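Local coordinates for cytochrome c'' (Methylophilus methylotrophus, PDB 1GU2), which carries a covalently attached heme c whose iron has two axial histidines in the oxidized form, and probably serves in electron transfer, at residues K68-L73 against T79-D84; D90-H95 against N111-L116. All coordinates share one frame; numbering follows the deposited sequence.

Interaction 1: residues K68-L73 against T79-D84; sequences KEIPPL and TKRFTD. With HEC (heme c), chain C.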
loop_
_atom_site.group_PDB
_atom_site.type_symbol
_atom_site.label_atom_id
_atom_site.label_comp_id
_atom_site.label_asym_id
_atom_site.label_seq_id
_atom_site.Cartn_x
_atom_site.Cartn_y
_atom_site.Cartn_z
ATOM N N LYS A 68 -0.335 -3.926 18.639
ATOM C CA LYS A 68 0.985 -4.416 18.280
ATOM C C LYS A 68 1.581 -3.424 17.297
ATOM O O LYS A 68 0.909 -2.999 16.357
ATOM C CB LYS A 68 1.003 -5.821 17.672
ATOM C CG LYS A 68 2.352 -6.368 17.339
ATOM C CD LYS A 68 2.395 -7.736 16.662
ATOM C CE LYS A 68 3.781 -8.353 16.619
ATOM N NZ LYS A 68 3.707 -9.734 16.022
ATOM N N GLU A 69 2.841 -3.045 17.533
ATOM C CA GLU A 69 3.464 -2.162 16.563
ATOM C C GLU A 69 3.664 -2.876 15.218
ATOM O O GLU A 69 3.782 -4.112 15.106
ATOM C CB GLU A 69 4.813 -1.672 17.118
ATOM C CG GLU A 69 4.734 -0.521 18.105
ATOM C CD GLU A 69 6.149 0.034 18.301
ATOM O OE1 GLU A 69 7.132 -0.750 18.248
ATOM O OE2 GLU A 69 6.256 1.260 18.489
ATOM N N ILE A 70 3.720 -2.070 14.177
ATOM C CA ILE A 70 3.900 -2.522 12.805
ATOM C C ILE A 70 5.109 -1.849 12.169
ATOM O O ILE A 70 5.161 -0.629 12.130
ATOM C CB ILE A 70 2.664 -2.237 11.955
ATOM C CG1 ILE A 70 1.350 -2.729 12.573
ATOM C CG2 ILE A 70 2.837 -2.873 10.595
ATOM C CD1 ILE A 70 0.146 -2.134 11.893
ATOM N N PRO A 71 6.112 -2.572 11.677
ATOM C CA PRO A 71 7.234 -1.889 11.037
ATOM C C PRO A 71 6.780 -0.998 9.884
ATOM O O PRO A 71 5.724 -1.212 9.241
ATOM C CB PRO A 71 8.074 -3.073 10.545
ATOM C CG PRO A 71 7.795 -4.169 11.546
ATOM C CD PRO A 71 6.275 -4.021 11.783
ATOM N N PRO A 72 7.586 0.004 9.515
ATOM C CA PRO A 72 7.196 0.885 8.418
ATOM C C PRO A 72 6.955 0.123 7.113
ATOM O O PRO A 72 7.546 -0.952 6.865
ATOM C CB PRO A 72 8.415 1.801 8.287
ATOM C CG PRO A 72 9.052 1.792 9.664
ATOM C CD PRO A 72 8.866 0.374 10.128
ATOM N N LEU A 73 6.108 0.707 6.252
ATOM C CA LEU A 73 5.862 0.201 4.912
ATOM C C LEU A 73 6.820 0.710 3.828
ATOM O O LEU A 73 7.052 0.012 2.843
ATOM C CB LEU A 73 4.442 0.551 4.488
ATOM C CG LEU A 73 3.305 -0.037 5.358
ATOM C CD1 LEU A 73 1.951 0.258 4.721
ATOM C CD2 LEU A 73 3.507 -1.539 5.588
ATOM N N THR A 79 13.983 -1.728 4.610
ATOM C CA THR A 79 14.439 -2.362 3.383
ATOM C C THR A 79 14.016 -3.812 3.274
ATOM O O THR A 79 14.147 -4.371 2.200
ATOM C CB THR A 79 15.980 -2.241 3.236
ATOM O OG1 THR A 79 16.573 -2.965 4.324
ATOM C CG2 THR A 79 16.432 -0.803 3.306
ATOM N N LYS A 80 13.476 -4.403 4.343
ATOM C CA LYS A 80 12.864 -5.742 4.232
ATOM C C LYS A 80 11.556 -5.748 3.445
ATOM O O LYS A 80 11.171 -6.777 2.857
ATOM C CB LYS A 80 12.591 -6.330 5.606
ATOM C CG LYS A 80 13.858 -6.460 6.463
ATOM C CD LYS A 80 13.539 -7.237 7.752
ATOM C CE LYS A 80 14.823 -7.399 8.538
ATOM N NZ LYS A 80 15.705 -8.487 8.036
ATOM N N ARG A 81 10.851 -4.618 3.398
ATOM C CA ARG A 81 9.602 -4.601 2.628
ATOM C C ARG A 81 9.822 -4.897 1.162
ATOM O O ARG A 81 10.648 -4.218 0.508
ATOM C CB ARG A 81 8.891 -3.248 2.800
ATOM C CG ARG A 81 8.396 -2.924 4.219
ATOM C CD ARG A 81 7.390 -3.961 4.702
ATOM N NE ARG A 81 6.828 -3.545 5.981
ATOM C CZ ARG A 81 6.088 -4.351 6.723
ATOM N NH1 ARG A 81 5.603 -3.881 7.860
ATOM N NH2 ARG A 81 5.846 -5.598 6.338
ATOM N N PHE A 82 9.129 -5.887 0.640
ATOM C CA PHE A 82 9.160 -6.359 -0.745
ATOM C C PHE A 82 10.382 -7.198 -1.083
ATOM O O PHE A 82 10.490 -7.670 -2.243
ATOM C CB PHE A 82 8.946 -5.260 -1.790
ATOM C CG PHE A 82 7.687 -4.441 -1.566
ATOM C CD1 PHE A 82 7.748 -3.212 -0.901
ATOM C CD2 PHE A 82 6.460 -4.907 -1.987
ATOM C CE1 PHE A 82 6.598 -2.471 -0.666
ATOM C CE2 PHE A 82 5.309 -4.186 -1.760
ATOM C CZ PHE A 82 5.352 -2.974 -1.048
ATOM N N THR A 83 11.289 -7.499 -0.127
ATOM C CA THR A 83 12.416 -8.372 -0.469
ATOM C C THR A 83 11.992 -9.812 -0.685
ATOM O O THR A 83 12.654 -10.513 -1.488
ATOM C CB THR A 83 13.496 -8.251 0.606
ATOM O OG1 THR A 83 13.944 -6.879 0.579
ATOM C CG2 THR A 83 14.665 -9.194 0.298
ATOM N N ASP A 84 10.972 -10.227 0.018
ATOM C CA ASP A 84 10.426 -11.565 0.004
ATOM C C ASP A 84 9.523 -11.680 -1.217
ATOM O O ASP A 84 8.334 -11.890 -1.167
ATOM C CB ASP A 84 9.662 -11.901 1.256
ATOM C CG ASP A 84 8.551 -10.953 1.605
ATOM O OD1 ASP A 84 8.560 -9.782 1.215
ATOM O OD2 ASP A 84 7.613 -11.390 2.359
HETATM FE FE HEC C . -1.648 -3.005 6.389
HETATM C CHA HEC C . 1.050 -5.110 6.498
HETATM C CHB HEC C . -0.726 -2.014 3.258
HETATM C CHC HEC C . -4.611 -1.290 6.101
HETATM C CHD HEC C . -2.351 -3.736 9.667
HETATM N NA HEC C . -0.121 -3.411 5.156
HETATM C C1A HEC C . 0.919 -4.334 5.360
HETATM C C2A HEC C . 1.783 -4.353 4.212
HETATM C C3A HEC C . 1.316 -3.453 3.331
HETATM C C4A HEC C . 0.111 -2.895 3.894
HETATM C CMA HEC C . 1.890 -3.086 1.939
HETATM C CAA HEC C . 3.021 -5.254 4.063
HETATM C CBA HEC C . 2.699 -6.582 3.352
HETATM C CGA HEC C . 3.895 -7.462 3.230
HETATM O O1A HEC C . 3.725 -8.700 3.244
HETATM O O2A HEC C . 5.033 -6.976 3.118
HETATM N NB HEC C . -2.498 -1.892 4.951
HETATM C C1B HEC C . -1.985 -1.613 3.716
HETATM C C2B HEC C . -2.968 -0.870 2.937
HETATM C C3B HEC C . -4.066 -0.694 3.726
HETATM C C4B HEC C . -3.755 -1.311 4.995
HETATM C CMB HEC C . -2.786 -0.392 1.486
HETATM C CAB HEC C . -5.394 0.035 3.417
HETATM C CBB HEC C . -6.105 -0.582 2.215
HETATM N NC HEC C . -3.160 -2.589 7.636
HETATM C C1C HEC C . -4.291 -1.827 7.338
HETATM C C2C HEC C . -5.077 -1.644 8.540
HETATM C C3C HEC C . -4.440 -2.308 9.550
HETATM C C4C HEC C . -3.257 -2.903 8.993
HETATM C CMC HEC C . -6.355 -0.781 8.562
HETATM C CAC HEC C . -4.767 -2.374 11.042
HETATM C CBC HEC C . -6.156 -2.936 11.326
HETATM N ND HEC C . -0.820 -4.169 7.778
HETATM C C1D HEC C . -1.280 -4.373 9.087
HETATM C C2D HEC C . -0.533 -5.433 9.709
HETATM C C3D HEC C . 0.302 -5.951 8.759
HETATM C C4D HEC C . 0.218 -5.085 7.605
HETATM C CMD HEC C . -0.702 -5.911 11.163
HETATM C CAD HEC C . 1.130 -7.255 8.893
HETATM C CBD HEC C . 2.384 -7.084 9.787
HETATM C CGD HEC C . 3.622 -6.646 9.032
HETATM O O1D HEC C . 4.582 -6.086 9.637
HETATM O O2D HEC C . 3.694 -6.875 7.796
#
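Leu73 and Arg81 mark the nearest approach of the two backbones, their CA atoms 6.5 Å apart, where the chain leaving strand 69-70 meets the loop that leads into helix 85-100. The two segments form part of this c-type cytochrome's heme pocket, around one propionate. The Arg81 side chain, bent at chi2 (-60°), reaches across to the carbonyls of the two prolines: NE gives a nearly straight hydrogen bond to Pro72 O (2.8 Å), and NH1 bonds to Pro71 O (3.0 Å) from above that carbonyl's plane. Both oxygens lie in the guanidinium plane. The same group grips the propionate with two further hydrogen bonds, NH1 to O1D and NH2 to O2D (2.9 Å), so NH1 serves two acceptors. A leucine in place of Arg81 would probably leave that propionate without its positive partner and Pro71 O without this donor, with Pro72 O keeping its bond from Asn78. Leu73 CD2 lies over one guanidinium face and also packs on heme C2A (3.6 Å), while Ile70 CD1 lies near CHD on the same porphyrin face, opposite His95. The Leu73 side chain also touches His53, an axial iron ligand. At the carboxylate, Pro71 CD approaches O1D to 3.4 Å.

Interaction 2: residues D90-H95 against N111-L116; sequences DEFTKH and NFIAYL. With HEC (heme c), chain C.
In the heme pocket, the helix that carries the axial ligand His95, 85-100, packs against helix 106-118 through aromatic and aliphatic side chains, with Phe92 reaching across to Phe112 and Ile113. The helices stay well apart, the CA atoms of Phe92 and Ile113 lying 11.0 Å from each other, and the side chains bridge the space. Phe92 CB points toward helix 106-118, and with CG anti to the backbone N (chi1 -167°) the ring extends across, its CZ meeting Phe112 CD1 at 3.8 Å as the two side chains slant past each other. A looser contact joins Phe92 CE2 to Ile113 CD1 (4.3 Å), and Ile113 is in turn covered by Ala5, Leu8, Val9 and Tyr12 of helix 2-19. In this oxidized bis-histidine heme, His95 of helix 85-100 binds the iron through NE2 at 2.0 Å, with His53 as the other axial ligand. The imidazole stands on the porphyrin with the meso carbon CHA over one face, 3.7 Å above the ring plane, and CHB at its edge in plane. One turn earlier, Glu91 CB approaches heme propionate oxygen O1A to 3.5 Å. The heme methyls link the helices as well: CMB sits over one face of the Phe112 ring, 3.9 Å from CE1, while Leu116 CG lies over the opposite face, so this ring is held between porphyrin and its own helix. The same methyl lies at the edge of the Phe92 ring, near its plane, and CMA rests over one face of Phe92, offset toward the rim.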
loop_
_atom_site.group_PDB
_atom_site.type_symbol
_atom_site.label_atom_id
_atom_site.label_comp_id
_atom_site.label_asym_id
_atom_site.label_seq_id
_atom_site.Cartn_x
_atom_site.Cartn_y
_atom_site.Cartn_z
ATOM N N ASP A 90 1.281 -12.352 -3.078
ATOM C CA ASP A 90 0.200 -13.113 -2.457
ATOM C C ASP A 90 -0.158 -12.504 -1.123
ATOM O O ASP A 90 -1.332 -12.438 -0.744
ATOM C CB ASP A 90 0.686 -14.570 -2.324
ATOM C CG ASP A 90 0.968 -15.289 -3.615
ATOM O OD1 ASP A 90 0.331 -14.921 -4.637
ATOM O OD2 ASP A 90 1.814 -16.248 -3.630
ATOM N N GLU A 91 0.834 -12.075 -0.351
ATOM C CA GLU A 91 0.526 -11.489 0.974
ATOM C C GLU A 91 -0.252 -10.196 0.829
ATOM O O GLU A 91 -1.148 -9.926 1.637
ATOM C CB GLU A 91 1.829 -11.284 1.779
ATOM C CG GLU A 91 2.503 -12.591 2.087
ATOM C CD GLU A 91 1.844 -13.464 3.144
ATOM O OE1 GLU A 91 1.009 -12.965 3.939
ATOM O OE2 GLU A 91 2.194 -14.677 3.157
ATOM N N PHE A 92 0.058 -9.371 -0.166
ATOM C CA PHE A 92 -0.666 -8.118 -0.353
ATOM C C PHE A 92 -2.102 -8.382 -0.787
ATOM O O PHE A 92 -3.034 -7.749 -0.312
ATOM C CB PHE A 92 0.067 -7.237 -1.367
ATOM C CG PHE A 92 -0.360 -5.768 -1.464
ATOM C CD1 PHE A 92 -1.147 -5.121 -0.573
ATOM C CD2 PHE A 92 0.124 -5.009 -2.502
ATOM C CE1 PHE A 92 -1.465 -3.783 -0.640
ATOM C CE2 PHE A 92 -0.148 -3.660 -2.638
ATOM C CZ PHE A 92 -0.949 -3.052 -1.704
ATOM N N THR A 93 -2.297 -9.363 -1.650
ATOM C CA THR A 93 -3.642 -9.808 -2.016
ATOM C C THR A 93 -4.423 -10.266 -0.784
ATOM O O THR A 93 -5.594 -9.857 -0.558
ATOM C CB THR A 93 -3.560 -10.934 -3.058
ATOM O OG1 THR A 93 -3.168 -10.376 -4.331
ATOM C CG2 THR A 93 -4.907 -11.598 -3.252
ATOM N N LYS A 94 -3.818 -11.087 0.065
ATOM C CA LYS A 94 -4.506 -11.549 1.293
ATOM C C LYS A 94 -4.851 -10.361 2.179
ATOM O O LYS A 94 -5.938 -10.264 2.746
ATOM C CB LYS A 94 -3.677 -12.573 2.026
ATOM C CG LYS A 94 -3.578 -13.936 1.334
ATOM C CD LYS A 94 -2.597 -14.837 2.159
ATOM C CE LYS A 94 -2.335 -16.204 1.607
ATOM N NZ LYS A 94 -1.104 -16.790 2.250
ATOM N N HIS A 95 -3.911 -9.410 2.322
ATOM C CA HIS A 95 -4.150 -8.253 3.210
ATOM C C HIS A 95 -5.248 -7.351 2.701
ATOM O O HIS A 95 -6.091 -6.895 3.466
ATOM C CB HIS A 95 -2.832 -7.479 3.354
ATOM C CG HIS A 95 -2.839 -6.442 4.431
ATOM N ND1 HIS A 95 -3.258 -6.691 5.730
ATOM C CD2 HIS A 95 -2.435 -5.159 4.438
ATOM C CE1 HIS A 95 -3.100 -5.606 6.468
ATOM N NE2 HIS A 95 -2.587 -4.638 5.698
ATOM N N ASN A 111 -0.368 2.523 -7.894
ATOM C CA ASN A 111 -0.361 3.861 -7.362
ATOM C C ASN A 111 0.159 3.876 -5.923
ATOM O O ASN A 111 0.915 4.775 -5.532
ATOM C CB ASN A 111 -1.784 4.478 -7.355
ATOM C CG ASN A 111 -2.326 4.846 -8.717
ATOM O OD1 ASN A 111 -1.578 4.914 -9.699
ATOM N ND2 ASN A 111 -3.626 5.110 -8.764
ATOM N N PHE A 112 -0.246 2.884 -5.126
ATOM C CA PHE A 112 0.167 2.834 -3.737
ATOM C C PHE A 112 1.660 2.549 -3.596
ATOM O O PHE A 112 2.323 3.204 -2.805
ATOM C CB PHE A 112 -0.677 1.799 -2.987
ATOM C CG PHE A 112 -0.207 1.664 -1.548
ATOM C CD1 PHE A 112 0.373 0.498 -1.100
ATOM C CD2 PHE A 112 -0.367 2.741 -0.693
ATOM C CE1 PHE A 112 0.801 0.387 0.211
ATOM C CE2 PHE A 112 0.079 2.674 0.594
ATOM C CZ PHE A 112 0.654 1.496 1.021
ATOM N N ILE A 113 2.193 1.583 -4.349
ATOM C CA ILE A 113 3.612 1.275 -4.233
ATOM C C ILE A 113 4.435 2.430 -4.768
ATOM O O ILE A 113 5.471 2.785 -4.181
ATOM C CB ILE A 113 3.955 -0.095 -4.860
ATOM C CG1 ILE A 113 3.157 -1.240 -4.226
ATOM C CG2 ILE A 113 5.457 -0.312 -4.790
ATOM C CD1 ILE A 113 3.322 -2.590 -4.901
ATOM N N ALA A 114 3.991 3.103 -5.815
ATOM C CA ALA A 114 4.685 4.273 -6.324
ATOM C C ALA A 114 4.689 5.332 -5.256
ATOM O O ALA A 114 5.698 5.980 -4.999
ATOM C CB ALA A 114 4.016 4.774 -7.594
ATOM N N TYR A 115 3.572 5.526 -4.567
ATOM C CA TYR A 115 3.534 6.491 -3.433
ATOM C C TYR A 115 4.526 6.085 -2.356
ATOM O O TYR A 115 5.289 6.903 -1.803
ATOM C CB TYR A 115 2.073 6.589 -2.921
ATOM C CG TYR A 115 2.018 7.218 -1.541
ATOM C CD1 TYR A 115 2.442 8.523 -1.354
ATOM C CD2 TYR A 115 1.574 6.515 -0.425
ATOM C CE1 TYR A 115 2.382 9.077 -0.067
ATOM C CE2 TYR A 115 1.508 7.043 0.863
ATOM C CZ TYR A 115 1.921 8.348 0.990
ATOM O OH TYR A 115 1.931 8.915 2.230
ATOM N N LEU A 116 4.596 4.802 -1.982
ATOM C CA LEU A 116 5.584 4.335 -0.985
ATOM C C LEU A 116 7.018 4.698 -1.389
ATOM O O LEU A 116 7.827 5.004 -0.465
ATOM C CB LEU A 116 5.501 2.847 -0.784
ATOM C CG LEU A 116 4.280 2.271 -0.076
ATOM C CD1 LEU A 116 4.447 0.761 0.085
ATOM C CD2 LEU A 116 4.028 2.887 1.277
HETATM FE FE HEC C . -1.648 -3.005 6.389
HETATM C CHA HEC C . 1.050 -5.110 6.498
HETATM C CHB HEC C . -0.726 -2.014 3.258
HETATM C CHC HEC C . -4.611 -1.290 6.101
HETATM C CHD HEC C . -2.351 -3.736 9.667
HETATM N NA HEC C . -0.121 -3.411 5.156
HETATM C C1A HEC C . 0.919 -4.334 5.360
HETATM C C2A HEC C . 1.783 -4.353 4.212
HETATM C C3A HEC C . 1.316 -3.453 3.331
HETATM C C4A HEC C . 0.111 -2.895 3.894
HETATM C CMA HEC C . 1.890 -3.086 1.939
HETATM C CAA HEC C . 3.021 -5.254 4.063
HETATM C CBA HEC C . 2.699 -6.582 3.352
HETATM C CGA HEC C . 3.895 -7.462 3.230
HETATM O O1A HEC C . 3.725 -8.700 3.244
HETATM O O2A HEC C . 5.033 -6.976 3.118
HETATM N NB HEC C . -2.498 -1.892 4.951
HETATM C C1B HEC C . -1.985 -1.613 3.716
HETATM C C2B HEC C . -2.968 -0.870 2.937
HETATM C C3B HEC C . -4.066 -0.694 3.726
HETATM C C4B HEC C . -3.755 -1.311 4.995
HETATM C CMB HEC C . -2.786 -0.392 1.486
HETATM C CAB HEC C . -5.394 0.035 3.417
HETATM C CBB HEC C . -6.105 -0.582 2.215
HETATM N NC HEC C . -3.160 -2.589 7.636
HETATM C C1C HEC C . -4.291 -1.827 7.338
HETATM C C2C HEC C . -5.077 -1.644 8.540
HETATM C C3C HEC C . -4.440 -2.308 9.550
HETATM C C4C HEC C . -3.257 -2.903 8.993
HETATM C CMC HEC C . -6.355 -0.781 8.562
HETATM C CAC HEC C . -4.767 -2.374 11.042
HETATM C CBC HEC C . -6.156 -2.936 11.326
HETATM N ND HEC C . -0.820 -4.169 7.778
HETATM C C1D HEC C . -1.280 -4.373 9.087
HETATM C C2D HEC C . -0.533 -5.433 9.709
HETATM C C3D HEC C . 0.302 -5.951 8.759
HETATM C C4D HEC C . 0.218 -5.085 7.605
HETATM C CMD HEC C . -0.702 -5.911 11.163
HETATM C CAD HEC C . 1.130 -7.255 8.893
HETATM C CBD HEC C . 2.384 -7.084 9.787
HETATM C CGD HEC C . 3.622 -6.646 9.032
HETATM O O1D HEC C . 4.582 -6.086 9.637
HETATM O O2D HEC C . 3.694 -6.875 7.796
#

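How the interactions relate
From the N terminus, the chain runs through helix 2-19 and the covalent heme attachment at Cys49 and Cys52 before reaching strand 69-70. Interaction 1 then closes a short loop of five intervening residues, and helix 85-100 follows. Interaction 2 closes a second, longer loop, which includes the Cys96-Cys104 disulfide and ends on helix 106-118. The two loops run in series, neither nesting nor crossing. They nevertheless meet in space: Phe82 CE2 packs on Ile113 CD1 and Leu73 CD1 on Phe112 CZ, joining both segments of interaction 1 to helix 106-118. Both contacts also touch the heme, which ties the two regions together.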